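Local coordinates for protein Orf11 (Staphylococcus phage P68, PDB 6O43) that is a potential phage lysin, probably acting to degrade the staphylococcal cell wall during infection, at residues L51-E56 with D88-A93; Y159-L164 with Y174-L179. One frame throughout, in Å; residues are numbered along the deposited sequence.

Interaction 1: residues L51-E56 with D88-A93. With I3C (5-amino-2,4,6-triiodobenzene-1,3-dicarboxylic acid), chain B.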
# COMPACT_ATOMS: atom_id res chain seq x y z
N LEU A 51 -11.37 -5.89 -9.78
CA LEU A 51 -9.97 -6.28 -9.91
C LEU A 51 -9.49 -6.16 -11.36
O LEU A 51 -8.39 -5.65 -11.62
CB LEU A 51 -9.78 -7.71 -9.40
CG LEU A 51 -10.08 -7.84 -7.90
CD1 LEU A 51 -9.85 -9.27 -7.42
CD2 LEU A 51 -9.23 -6.85 -7.11
N LYS A 52 -10.30 -6.62 -12.31
CA LYS A 52 -9.95 -6.45 -13.72
C LYS A 52 -9.75 -4.98 -14.06
O LYS A 52 -8.84 -4.62 -14.82
CB LYS A 52 -11.02 -7.07 -14.61
CG LYS A 52 -11.08 -8.59 -14.59
CD LYS A 52 -12.13 -9.09 -15.57
CE LYS A 52 -11.97 -8.42 -16.93
NZ LYS A 52 -12.89 -8.99 -17.96
N ALA A 53 -10.60 -4.10 -13.52
CA ALA A 53 -10.55 -2.69 -13.88
C ALA A 53 -9.27 -2.03 -13.37
O ALA A 53 -8.60 -1.30 -14.12
CB ALA A 53 -11.78 -1.97 -13.35
N VAL A 54 -8.90 -2.28 -12.12
CA VAL A 54 -7.67 -1.68 -11.60
C VAL A 54 -6.46 -2.26 -12.33
O VAL A 54 -5.48 -1.56 -12.60
CB VAL A 54 -7.56 -1.84 -10.07
CG1 VAL A 54 -8.81 -1.31 -9.38
CG2 VAL A 54 -7.32 -3.30 -9.70
N LYS A 55 -6.52 -3.55 -12.67
CA LYS A 55 -5.43 -4.17 -13.41
C LYS A 55 -5.20 -3.46 -14.75
O LYS A 55 -4.06 -3.19 -15.13
CB LYS A 55 -5.72 -5.65 -13.64
CG LYS A 55 -4.62 -6.39 -14.39
CD LYS A 55 -4.98 -7.85 -14.63
CE LYS A 55 -3.75 -8.66 -15.01
NZ LYS A 55 -2.69 -8.51 -13.97
N GLU A 56 -6.28 -3.18 -15.47
CA GLU A 56 -6.16 -2.49 -16.76
C GLU A 56 -5.50 -1.13 -16.60
O GLU A 56 -4.83 -0.66 -17.53
CB GLU A 56 -7.53 -2.34 -17.41
CG GLU A 56 -7.84 -3.38 -18.46
CD GLU A 56 -7.13 -3.10 -19.76
OE1 GLU A 56 -6.80 -1.92 -20.01
OE2 GLU A 56 -6.90 -4.05 -20.54
N ASP A 88 -19.78 5.87 -7.14
CA ASP A 88 -20.13 4.46 -7.26
C ASP A 88 -18.86 3.63 -7.17
O ASP A 88 -17.75 4.14 -7.34
CB ASP A 88 -20.89 4.17 -8.57
CG ASP A 88 -20.02 4.34 -9.80
OD1 ASP A 88 -19.34 3.36 -10.18
OD2 ASP A 88 -20.02 5.44 -10.39
N TYR A 89 -19.03 2.33 -6.88
CA TYR A 89 -17.88 1.51 -6.55
C TYR A 89 -16.92 1.35 -7.72
O TYR A 89 -15.70 1.30 -7.52
CB TYR A 89 -18.33 0.13 -6.04
CG TYR A 89 -18.86 -0.81 -7.10
CD1 TYR A 89 -18.00 -1.57 -7.88
CD2 TYR A 89 -20.23 -0.94 -7.31
CE1 TYR A 89 -18.49 -2.44 -8.84
CE2 TYR A 89 -20.72 -1.81 -8.27
CZ TYR A 89 -19.84 -2.55 -9.03
OH TYR A 89 -20.33 -3.41 -9.99
N LEU A 90 -17.43 1.28 -8.95
CA LEU A 90 -16.55 1.10 -10.10
C LEU A 90 -15.82 2.40 -10.43
O LEU A 90 -14.60 2.39 -10.66
CB LEU A 90 -17.33 0.60 -11.32
CG LEU A 90 -16.46 0.17 -12.49
CD1 LEU A 90 -15.45 -0.88 -12.05
CD2 LEU A 90 -17.30 -0.35 -13.65
N THR A 91 -16.55 3.52 -10.48
CA THR A 91 -15.90 4.81 -10.65
C THR A 91 -14.84 5.05 -9.58
O THR A 91 -13.79 5.63 -9.86
CB THR A 91 -16.95 5.93 -10.61
OG1 THR A 91 -17.87 5.77 -11.70
CG2 THR A 91 -16.28 7.29 -10.70
N ASP A 92 -15.10 4.59 -8.36
CA ASP A 92 -14.15 4.82 -7.27
C ASP A 92 -12.90 3.97 -7.44
O ASP A 92 -11.78 4.45 -7.22
CB ASP A 92 -14.81 4.54 -5.92
CG ASP A 92 -14.01 5.09 -4.76
OD1 ASP A 92 -14.07 6.31 -4.51
OD2 ASP A 92 -13.30 4.31 -4.10
N ALA A 93 -13.07 2.71 -7.84
CA ALA A 93 -11.90 1.85 -8.04
C ALA A 93 -10.99 2.40 -9.13
O ALA A 93 -9.77 2.43 -8.97
CB ALA A 93 -12.34 0.42 -8.39
I3 I3C B . -19.85 4.97 -3.48
I2 I3C B . -22.84 -0.21 -2.77
I1 I3C B . -25.18 4.95 -0.58
O8 I3C B . -23.10 6.90 -2.62
O9 I3C B . -21.78 6.59 -0.91
C10 I3C B . -24.93 1.74 -1.29
N13 I3C B . -20.56 1.89 -3.64
C1 I3C B . -22.55 4.61 -2.07
C6 I3C B . -21.54 3.95 -2.74
C5 I3C B . -21.62 2.58 -2.94
C4 I3C B . -22.71 1.88 -2.47
C3 I3C B . -23.73 2.54 -1.80
C2 I3C B . -23.65 3.91 -1.60
C7 I3C B . -22.47 6.12 -1.85
O11 I3C B . -24.91 1.27 -0.12
O12 I3C B . -25.92 1.55 -2.03

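Interaction 2: residues Y159-L164 with Y174-L179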
# COMPACT_ATOMS: atom_id res chain seq x y z
N TYR A 159 11.03 2.69 6.67
CA TYR A 159 12.42 2.94 7.00
C TYR A 159 12.75 2.99 8.49
O TYR A 159 13.93 2.97 8.83
CB TYR A 159 12.88 4.27 6.37
CG TYR A 159 12.99 4.25 4.87
CD1 TYR A 159 13.64 3.21 4.21
CD2 TYR A 159 12.44 5.27 4.10
CE1 TYR A 159 13.74 3.20 2.82
CE2 TYR A 159 12.54 5.27 2.73
CZ TYR A 159 13.19 4.24 2.09
OH TYR A 159 13.29 4.23 0.72
N TYR A 160 11.76 3.06 9.37
CA TYR A 160 12.02 3.12 10.80
C TYR A 160 10.77 2.69 11.55
O TYR A 160 10.10 3.52 12.19
CB TYR A 160 12.45 4.53 11.22
CG TYR A 160 12.97 4.62 12.64
CD1 TYR A 160 14.17 4.03 13.01
CD2 TYR A 160 12.26 5.32 13.62
CE1 TYR A 160 14.65 4.12 14.31
CE2 TYR A 160 12.73 5.41 14.91
CZ TYR A 160 13.92 4.81 15.25
OH TYR A 160 14.39 4.90 16.54
N PRO A 161 10.42 1.40 11.50
CA PRO A 161 9.14 0.95 12.05
C PRO A 161 8.95 1.25 13.53
O PRO A 161 7.80 1.30 13.98
CB PRO A 161 9.16 -0.57 11.78
CG PRO A 161 10.05 -0.72 10.59
CD PRO A 161 11.13 0.32 10.78
N LEU A 162 10.03 1.43 14.30
CA LEU A 162 9.86 1.88 15.68
C LEU A 162 9.04 3.16 15.76
O LEU A 162 8.28 3.35 16.72
CB LEU A 162 11.23 2.10 16.34
CG LEU A 162 12.03 0.89 16.80
CD1 LEU A 162 13.29 1.35 17.50
CD2 LEU A 162 11.19 0.00 17.71
N GLY A 163 9.17 4.04 14.76
CA GLY A 163 8.43 5.29 14.77
C GLY A 163 6.93 5.11 14.78
O GLY A 163 6.21 6.05 15.15
N LEU A 164 6.43 3.94 14.39
CA LEU A 164 5.00 3.68 14.41
C LEU A 164 4.47 3.52 15.83
O LEU A 164 3.27 3.72 16.05
CB LEU A 164 4.67 2.43 13.58
CG LEU A 164 5.13 2.39 12.12
CD1 LEU A 164 4.91 1.01 11.52
CD2 LEU A 164 4.41 3.45 11.29
N TYR A 174 0.61 3.46 15.15
CA TYR A 174 0.21 3.35 13.75
C TYR A 174 0.52 1.96 13.24
O TYR A 174 1.52 1.34 13.62
CB TYR A 174 0.92 4.39 12.88
CG TYR A 174 0.71 5.83 13.30
CD1 TYR A 174 -0.37 6.56 12.82
CD2 TYR A 174 1.59 6.46 14.16
CE1 TYR A 174 -0.57 7.88 13.20
CE2 TYR A 174 1.41 7.77 14.54
CZ TYR A 174 0.33 8.48 14.06
OH TYR A 174 0.14 9.79 14.44
N GLY A 175 -0.34 1.46 12.35
CA GLY A 175 -0.07 0.19 11.70
C GLY A 175 0.99 0.33 10.63
O GLY A 175 1.37 1.42 10.22
N ASN A 176 1.49 -0.82 10.18
CA ASN A 176 2.46 -0.85 9.08
C ASN A 176 1.81 -1.49 7.86
O ASN A 176 1.68 -2.72 7.80
CB ASN A 176 3.72 -1.61 9.49
CG ASN A 176 4.82 -1.52 8.44
OD1 ASN A 176 4.55 -1.40 7.25
ND2 ASN A 176 6.07 -1.56 8.89
N PRO A 177 1.39 -0.70 6.87
CA PRO A 177 0.74 -1.31 5.70
C PRO A 177 1.68 -2.17 4.87
O PRO A 177 1.23 -3.16 4.28
CB PRO A 177 0.24 -0.09 4.90
CG PRO A 177 1.16 1.03 5.32
CD PRO A 177 1.48 0.76 6.77
N PHE A 178 2.97 -1.84 4.84
CA PHE A 178 3.91 -2.62 4.04
C PHE A 178 4.14 -4.00 4.64
O PHE A 178 4.16 -5.01 3.92
CB PHE A 178 5.22 -1.86 3.88
CG PHE A 178 5.05 -0.43 3.48
CD1 PHE A 178 4.36 -0.09 2.33
CD2 PHE A 178 5.59 0.59 4.25
CE1 PHE A 178 4.20 1.23 1.95
CE2 PHE A 178 5.43 1.92 3.89
CZ PHE A 178 4.74 2.24 2.73
N LEU A 179 4.33 -4.07 5.96
CA LEU A 179 4.50 -5.37 6.61
C LEU A 179 3.22 -6.19 6.53
O LEU A 179 3.25 -7.37 6.17
CB LEU A 179 4.94 -5.18 8.06
CG LEU A 179 5.17 -6.48 8.84
CD1 LEU A 179 6.20 -7.35 8.14
CD2 LEU A 179 5.59 -6.19 10.27

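Interaction 1: residues L51-E56 with D88-A93
Ala-53 CB meets Leu-90 CD1 at 4.0 Å. One turn beyond Leu-90 on helix 89-104, Ala-93 CB sits 4.1 Å from Val-54 CG1. These two methyl pairs make up the side-chain contact. Leu-90 holds CG opposite its backbone N (chi1 -171°), and the end of the side chain swings nearer to Ala-53 than its CB bond alone would bring it. Val-54 sends CG1 to Ala-93, where it also lies 3.9 Å from Ala-93 O. The contact is a light packing of helix 44-57 against the first turn of helix 89-104. The closest CA atoms are those of Val-54 and Ala-93, 6.6 Å apart; the small side chains of Ala-53 and Ala-93 are consistent with this approach. That first turn is capped by Asp-88, the N-cap residue. Its OD1 accepts a nearly straight bond (177°) from Thr-91 N, which comes from above the carboxylate plane. Its OD2 takes a short bond from Thr-91 OG1 on the syn side, 23° out of the carboxylate plane. Thr-91 thus bonds both oxygens. Bound 5-amino-2,4,6-triiodobenzene-1,3-dicarboxylic acid lies beside this helix start, with its N13 3.6 Å from Tyr-89 N. Tyr-89 OH reaches back to helix 44-57, where it is hydrogen-bonded to Gln-49.

Interaction 2: residues Y159-L164 with Y174-L179
Leu-164 is gripped at both its backbone and its side chain by the loop residues Tyr-174 to Asn-176. It ends the short 3-10 segment 161-164, which leads from helix 152-159 toward helix 166-169. Leu-164 O accepts from Tyr-174 N at 2.8 Å, in a bond close to straight at the hydrogen (170°). The donor is tilted 19° from the carbonyl plane. Leu-164 O also lies at the edge of the Tyr-174 ring, 3.7 Å from Tyr-174 CD2.

The side chain of Leu-164 packs against Tyr-174, Gly-175 and Asn-176. Leu-164 CB is 3.3 Å from Tyr-174 O. Both methyls, Leu-164 CD1 and CD2, come 3.8 Å from Gly-175 O. Leu-164 CD1 goes on to meet Asn-176 CB at 3.5 Å, and the two side chains cross at about a right angle. Leu-164 CD2 lies 3.9 Å from Tyr-174 CB, and these two side chains cross at a slant. With CG anti to the carbonyl carbon (chi1 -56°), Leu-164 brings CD1 to Asn-176 and CD2 to Tyr-174. This is the tight part of the contact.

The other parts are looser. Pro-161 CB comes only within 4.3 Å of Asn-176 ND2. Gly-175, which is exposed, adds little beyond its carbonyl.

Asn-176 is the N-cap of helix 177-187. Asn-176 OD1 accepts from Leu-179 N at 3.0 Å, with the donor well above the carbonyl plane. Its ND2 is hydrogen-bonded to Ala-157 O, which ties this helix start to the end of helix 152-159. Trp-156 of that helix touches both Leu-164 and Tyr-174. Helix 3-11 packs nearby, with Gln-4 on Pro-161 and Ile-7 on Asn-176.

How the interactions relate
From the N terminus, the chain first runs through helices 3-11, 23-30 and 34-38 to helix 44-57. Interaction 1 then closes a loop of 31 residues, which includes helix 61-71, by bringing the start of helix 89-104 back to helix 44-57. Later, interaction 2 closes a much shorter loop of nine residues, holding helix 166-169, between the 3-10 segment 161-164 and the lead-in to helix 177-187. The two loops follow in series and neither nest nor cross. The centres of the two interactions are 28 Å apart, on opposite sides of the chain's centre, and the nearest atoms of the two interactions are about 16 Å apart. Each contact involves the N-terminal end of a helix.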